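Local coordinates for retropepsin-like aspartic endopeptidase domain-containing protein (Legionella pneumophila subsp. pneumophila str. Philadelphia 1, PDB 2PMA) that is of unknown function but probably belongs to a retropepsin-like family of putative zinc or aspartic proteases, at residues Tyr48-Val53 with Asp59-Gly64. Residues are numbered along the deposited sequence; the frame is centred on the assembly and turned at random.
Sequences YLRFTV and DYSFEG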
loop_
_atom_site.group_PDB
_atom_site.type_symbol
_atom_site.label_atom_id
_atom_site.label_comp_id
_atom_site.label_asym_id
_atom_site.label_seq_id
_atom_site.Cartn_x
_atom_site.Cartn_y
_atom_site.Cartn_z
ATOM N N TYR A 48 -2.951 8.610 -14.635
ATOM C CA TYR A 48 -2.379 8.569 -13.307
ATOM C C TYR A 48 -3.491 9.059 -12.410
ATOM O O TYR A 48 -4.366 9.858 -12.862
ATOM C CB TYR A 48 -1.190 9.558 -13.192
ATOM C CG TYR A 48 0.100 8.981 -13.718
ATOM C CD1 TYR A 48 1.116 8.601 -12.843
ATOM C CD2 TYR A 48 0.294 8.789 -15.098
ATOM C CE1 TYR A 48 2.319 8.046 -13.317
ATOM C CE2 TYR A 48 1.488 8.225 -15.579
ATOM C CZ TYR A 48 2.484 7.863 -14.676
ATOM O OH TYR A 48 3.658 7.302 -15.157
ATOM N N LEU A 49 -3.438 8.658 -11.138
ATOM C CA LEU A 49 -4.258 9.308 -10.114
ATOM C C LEU A 49 -3.348 10.086 -9.169
ATOM O O LEU A 49 -2.264 9.598 -8.785
ATOM C CB LEU A 49 -5.024 8.250 -9.316
ATOM C CG LEU A 49 -6.022 7.386 -10.090
ATOM C CD1 LEU A 49 -6.773 6.589 -9.071
ATOM C CD2 LEU A 49 -7.031 8.270 -10.890
ATOM N N ARG A 50 -3.761 11.301 -8.845
ATOM C CA ARG A 50 -3.142 12.064 -7.756
ATOM C C ARG A 50 -4.024 11.820 -6.549
ATOM O O ARG A 50 -5.264 11.822 -6.656
ATOM C CB ARG A 50 -3.135 13.549 -8.099
ATOM C CG ARG A 50 -2.464 14.445 -7.076
ATOM C CD ARG A 50 -2.613 15.937 -7.513
ATOM N NE ARG A 50 -1.818 16.194 -8.722
ATOM C CZ ARG A 50 -2.159 17.023 -9.710
ATOM N NH1 ARG A 50 -3.320 17.691 -9.678
ATOM N NH2 ARG A 50 -1.339 17.181 -10.750
ATOM N N PHE A 51 -3.402 11.590 -5.401
ATOM C CA PHE A 51 -4.165 11.326 -4.205
ATOM C C PHE A 51 -3.389 11.742 -2.969
ATOM O O PHE A 51 -2.138 11.871 -3.007
ATOM C CB PHE A 51 -4.531 9.810 -4.135
ATOM C CG PHE A 51 -3.334 8.867 -4.119
ATOM C CD1 PHE A 51 -2.744 8.410 -5.321
ATOM C CD2 PHE A 51 -2.816 8.411 -2.898
ATOM C CE1 PHE A 51 -1.661 7.526 -5.313
ATOM C CE2 PHE A 51 -1.732 7.547 -2.858
ATOM C CZ PHE A 51 -1.140 7.072 -4.068
ATOM N N THR A 52 -4.132 11.926 -1.889
ATOM C CA THR A 52 -3.530 12.304 -0.602
ATOM C C THR A 52 -3.601 11.125 0.342
ATOM O O THR A 52 -4.683 10.478 0.523
ATOM C CB THR A 52 -4.258 13.579 -0.100
ATOM O OG1 THR A 52 -3.952 14.628 -1.023
ATOM C CG2 THR A 52 -3.813 14.004 1.315
ATOM N N VAL A 53 -2.499 10.859 1.046
ATOM C CA VAL A 53 -2.581 10.066 2.264
ATOM C C VAL A 53 -2.592 10.942 3.527
ATOM O O VAL A 53 -1.600 11.623 3.813
ATOM C CB VAL A 53 -1.375 9.082 2.334
ATOM C CG1 VAL A 53 -1.420 8.218 3.653
ATOM C CG2 VAL A 53 -1.344 8.215 1.052
ATOM N N ASP A 59 -0.726 15.745 5.697
ATOM C CA ASP A 59 -1.143 15.093 4.453
ATOM C C ASP A 59 0.088 14.921 3.539
ATOM O O ASP A 59 0.956 15.837 3.503
ATOM C CB ASP A 59 -2.127 16.012 3.698
ATOM C CG ASP A 59 -3.474 16.179 4.388
ATOM O OD1 ASP A 59 -3.935 15.245 5.047
ATOM O OD2 ASP A 59 -4.088 17.264 4.220
ATOM N N TYR A 60 0.129 13.808 2.768
ATOM C CA TYR A 60 1.218 13.525 1.795
ATOM C C TYR A 60 0.570 13.252 0.443
ATOM O O TYR A 60 -0.257 12.350 0.351
ATOM C CB TYR A 60 2.066 12.271 2.201
ATOM C CG TYR A 60 2.792 12.535 3.568
ATOM C CD1 TYR A 60 4.145 12.906 3.599
ATOM C CD2 TYR A 60 2.091 12.508 4.773
ATOM C CE1 TYR A 60 4.782 13.238 4.866
ATOM C CE2 TYR A 60 2.710 12.789 6.020
ATOM C CZ TYR A 60 4.069 13.153 6.039
ATOM O OH TYR A 60 4.703 13.463 7.216
ATOM N N SER A 61 1.038 13.962 -0.581
ATOM C CA SER A 61 0.457 13.847 -1.918
ATOM C C SER A 61 1.309 12.893 -2.772
ATOM O O SER A 61 2.582 12.955 -2.742
ATOM C CB SER A 61 0.354 15.246 -2.543
ATOM O OG SER A 61 -0.320 15.160 -3.798
ATOM N N PHE A 62 0.626 11.999 -3.503
ATOM C CA PHE A 62 1.304 11.074 -4.397
ATOM C C PHE A 62 0.671 11.121 -5.783
ATOM O O PHE A 62 -0.486 11.530 -5.930
ATOM C CB PHE A 62 1.114 9.649 -3.868
ATOM C CG PHE A 62 1.813 9.378 -2.574
ATOM C CD1 PHE A 62 3.076 8.783 -2.589
ATOM C CD2 PHE A 62 1.228 9.726 -1.357
ATOM C CE1 PHE A 62 3.780 8.532 -1.399
ATOM C CE2 PHE A 62 1.899 9.455 -0.154
ATOM C CZ PHE A 62 3.192 8.850 -0.179
ATOM N N GLU A 63 1.414 10.640 -6.784
ATOM C CA GLU A 63 0.786 10.286 -8.074
ATOM C C GLU A 63 1.171 8.832 -8.366
ATOM O O GLU A 63 2.309 8.385 -8.063
ATOM C CB GLU A 63 1.246 11.209 -9.199
ATOM C CG GLU A 63 0.896 12.695 -8.921
ATOM C CD GLU A 63 1.183 13.616 -10.113
ATOM O OE1 GLU A 63 1.885 13.160 -11.027
ATOM O OE2 GLU A 63 0.696 14.785 -10.104
ATOM N N GLY A 64 0.242 8.080 -8.921
ATOM C CA GLY A 64 0.528 6.682 -9.252
ATOM C C GLY A 64 -0.170 6.312 -10.546
ATOM O O GLY A 64 -1.248 6.816 -10.823
#
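F51 and F62 are a hydrogen-bonded pair on one face of the antiparallel beta hairpin formed by strands 46-55 and 58-71, within the curled mixed sheet of this retropepsin-like domain. Their planes lie only 14° apart, yet the centroids are 5.6 Å from one another, so the rings are offset so far that little of one lies above the other. What meets the F51 ring is CB of F62: it sits over one face toward the rim, 3.4 Å from F51 CZ, a CH-pi contact close to the ring normal. This placement follows from chi1 of F51, 59°, which sets CG between the backbone N and carbonyl carbon and brings the ring over the neighbouring strand where G64 carries no side chain. V53 extends the same apolar face, its CG2 3.7 Å from F62 CE2, and L18 of strand 18-24 touches both V53 and F62.

On the other face R50 and E63, a non-hydrogen-bonded pair, run side by side in one direction. They form a salt bridge in which NE and NH2 of R50 both donate side-on to E63 OE2, each at 3.2 Å; this one oxygen accepts both bonds at the guanidinium edge. A bend at the third torsion of R50 turns its otherwise extended chain toward the carboxylate. Further along, T52 CG2 packs 3.5 Å from D59 CB. Paired backbone bonds at L49-G64, F51-F62 and V53-Y60 fix the register; the straightest, F62 N to F51 O, spans 2.8 Å with an N-H...O angle of 170°.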